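Local structure of denovo NTF2 (Synthetic construct, 6W40) at residues A[25-29]-A[51-55]. The protein is a de novo designed NTF2-like protein, apparently made as one of a set with diverse pockets, with no known biological activity. Numbering follows the deposited sequence.
Sequences DAFHE and REEVV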
loop_
_atom_site.group_PDB
_atom_site.type_symbol
_atom_site.label_atom_id
_atom_site.label_comp_id
_atom_site.label_asym_id
_atom_site.label_seq_id
_atom_site.Cartn_x
_atom_site.Cartn_y
_atom_site.Cartn_z
ATOM N N ASP A 25 -9.127 -9.949 -5.652
ATOM C CA ASP A 25 -9.831 -10.322 -6.872
ATOM C C ASP A 25 -9.279 -9.567 -8.074
ATOM O O ASP A 25 -9.321 -10.075 -9.200
ATOM C CB ASP A 25 -11.328 -10.055 -6.715
ATOM C CG ASP A 25 -11.887 -10.612 -5.419
ATOM O OD1 ASP A 25 -11.130 -11.272 -4.676
ATOM O OD2 ASP A 25 -13.085 -10.386 -5.140
ATOM N N ALA A 26 -8.753 -8.362 -7.851
ATOM C CA ALA A 26 -8.142 -7.559 -8.903
ATOM C C ALA A 26 -6.725 -8.006 -9.245
ATOM O O ALA A 26 -6.050 -7.333 -10.031
ATOM C CB ALA A 26 -8.139 -6.082 -8.499
ATOM N N PHE A 27 -6.259 -9.119 -8.671
ATOM C CA PHE A 27 -4.948 -9.650 -9.020
ATOM C C PHE A 27 -4.878 -10.088 -10.477
ATOM O O PHE A 27 -3.787 -10.099 -11.056
ATOM C CB PHE A 27 -4.600 -10.823 -8.099
ATOM C CG PHE A 27 -3.231 -11.396 -8.331
ATOM C CD1 PHE A 27 -2.120 -10.819 -7.744
ATOM C CD2 PHE A 27 -3.058 -12.517 -9.128
ATOM C CE1 PHE A 27 -0.856 -11.341 -7.952
ATOM C CE2 PHE A 27 -1.796 -13.045 -9.341
ATOM C CZ PHE A 27 -0.695 -12.456 -8.751
ATOM N N HIS A 28 -6.020 -10.431 -11.080
ATOM C CA HIS A 28 -6.021 -10.913 -12.457
ATOM C C HIS A 28 -5.718 -9.790 -13.439
ATOM O O HIS A 28 -5.036 -10.009 -14.449
ATOM C CB HIS A 28 -7.368 -11.559 -12.781
ATOM C CG HIS A 28 -7.441 -12.159 -14.152
ATOM N ND1 HIS A 28 -7.709 -11.414 -15.280
ATOM C CD2 HIS A 28 -7.297 -13.438 -14.574
ATOM C CE1 HIS A 28 -7.720 -12.206 -16.339
ATOM N NE2 HIS A 28 -7.473 -13.439 -15.937
ATOM N N GLU A 29 -6.209 -8.581 -13.163
ATOM C CA GLU A 29 -6.022 -7.469 -14.085
ATOM C C GLU A 29 -4.620 -6.879 -14.022
ATOM O O GLU A 29 -4.226 -6.158 -14.946
ATOM C CB GLU A 29 -7.057 -6.374 -13.808
ATOM C CG GLU A 29 -6.829 -5.601 -12.518
ATOM C CD GLU A 29 -7.997 -4.702 -12.158
ATOM O OE1 GLU A 29 -9.127 -4.982 -12.610
ATOM O OE2 GLU A 29 -7.785 -3.711 -11.426
ATOM N N ARG A 51 -1.169 -16.872 -16.088
ATOM C CA ARG A 51 -2.059 -16.049 -15.270
ATOM C C ARG A 51 -3.191 -16.876 -14.671
ATOM O O ARG A 51 -3.587 -16.652 -13.522
ATOM C CB ARG A 51 -2.623 -14.893 -16.096
ATOM C CG ARG A 51 -3.230 -13.780 -15.254
ATOM C CD ARG A 51 -4.182 -12.908 -16.065
ATOM N NE ARG A 51 -3.550 -12.321 -17.245
ATOM C CZ ARG A 51 -4.058 -11.298 -17.928
ATOM N NH1 ARG A 51 -5.199 -10.746 -17.539
ATOM N NH2 ARG A 51 -3.422 -10.820 -18.991
ATOM N N GLU A 52 -3.723 -17.837 -15.431
ATOM C CA GLU A 52 -4.861 -18.613 -14.951
ATOM C C GLU A 52 -4.449 -19.633 -13.896
ATOM O O GLU A 52 -5.173 -19.838 -12.914
ATOM C CB GLU A 52 -5.561 -19.305 -16.122
ATOM C CG GLU A 52 -6.059 -18.348 -17.196
ATOM C CD GLU A 52 -7.043 -17.322 -16.664
ATOM O OE1 GLU A 52 -7.756 -17.624 -15.683
ATOM O OE2 GLU A 52 -7.102 -16.208 -17.227
ATOM N N GLU A 53 -3.295 -20.283 -14.078
ATOM C CA GLU A 53 -2.805 -21.212 -13.065
ATOM C C GLU A 53 -2.479 -20.490 -11.764
ATOM O O GLU A 53 -2.723 -21.017 -10.672
ATOM C CB GLU A 53 -1.571 -21.951 -13.584
ATOM C CG GLU A 53 -1.862 -23.100 -14.533
ATOM C CD GLU A 53 -2.115 -24.409 -13.806
ATOM O OE1 GLU A 53 -2.873 -24.410 -12.813
ATOM O OE2 GLU A 53 -1.544 -25.438 -14.224
ATOM N N VAL A 54 -1.925 -19.280 -11.861
ATOM C CA VAL A 54 -1.513 -18.548 -10.668
ATOM C C VAL A 54 -2.730 -18.051 -9.897
ATOM O O VAL A 54 -2.810 -18.198 -8.671
ATOM C CB VAL A 54 -0.574 -17.390 -11.052
ATOM C CG1 VAL A 54 -0.390 -16.440 -9.882
ATOM C CG2 VAL A 54 0.769 -17.934 -11.519
ATOM N N VAL A 55 -3.696 -17.456 -10.603
ATOM C CA VAL A 55 -4.866 -16.891 -9.934
ATOM C C VAL A 55 -5.646 -17.979 -9.207
ATOM O O VAL A 55 -6.067 -17.796 -8.058
ATOM C CB VAL A 55 -5.746 -16.135 -10.947
ATOM C CG1 VAL A 55 -7.113 -15.836 -10.350
ATOM C CG2 VAL A 55 -5.064 -14.844 -11.375
#
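His-28 reaches from the short helix 27-30 to the first turn of helix 51-65, where Arg-51 and Glu-52 receive its ring; both helices pack on the curved sheet of an NTF2-like (SnoaL-like) fold. From CB, CG anti to the backbone N (chi1 -177°) carries the imidazole to Arg-51 and Glu-52. CG and CD2 lie beneath Arg-51 CD, whose chain crosses the ring at about a right angle, and CD2 also comes within 4.1 Å of Val-55 CG2. Arg-51 CD lies over one ring face in a CH-pi contact, 3.5 Å from the His-28 centroid. A bend about the CG-CD bond of Arg-51 (chi3 -57°) turns the guanidinium so that NH1 comes to 3.2 Å from His-28 CE1 and 3.4 Å from His-28 ND1, with guanidinium and imidazole planes well tilted against each other. The tip, NE2, donates a hydrogen bond of 3.1 Å to Glu-52 OE2, nearly straight at 162°. Although the CB of Glu-52 points away from helix 27-30, a bend at chi2 folds the carboxylate back to the ring edge. Face contact and edge bond together restrict the rotation of the imidazole.

On the inner side, Phe-27 points toward helix 51-65, and its side chain also touches Ile-112 and Val-115 of strand 111-119. Its CE2 meets Val-54 CG1 at 3.7 Å, and Val-54 in turn rests on Val-35 and Phe-37 of strand 35-41. Val-55 CG2 sits between the two aromatic residues, at the Phe-27 ring edge, 3.8 Å from CD2. At the polar end, Glu-52 OE2 accepts the N-H from its syn side, with NE2 well out of the carboxylate plane, and the oxygen lies almost exactly in the imidazole plane.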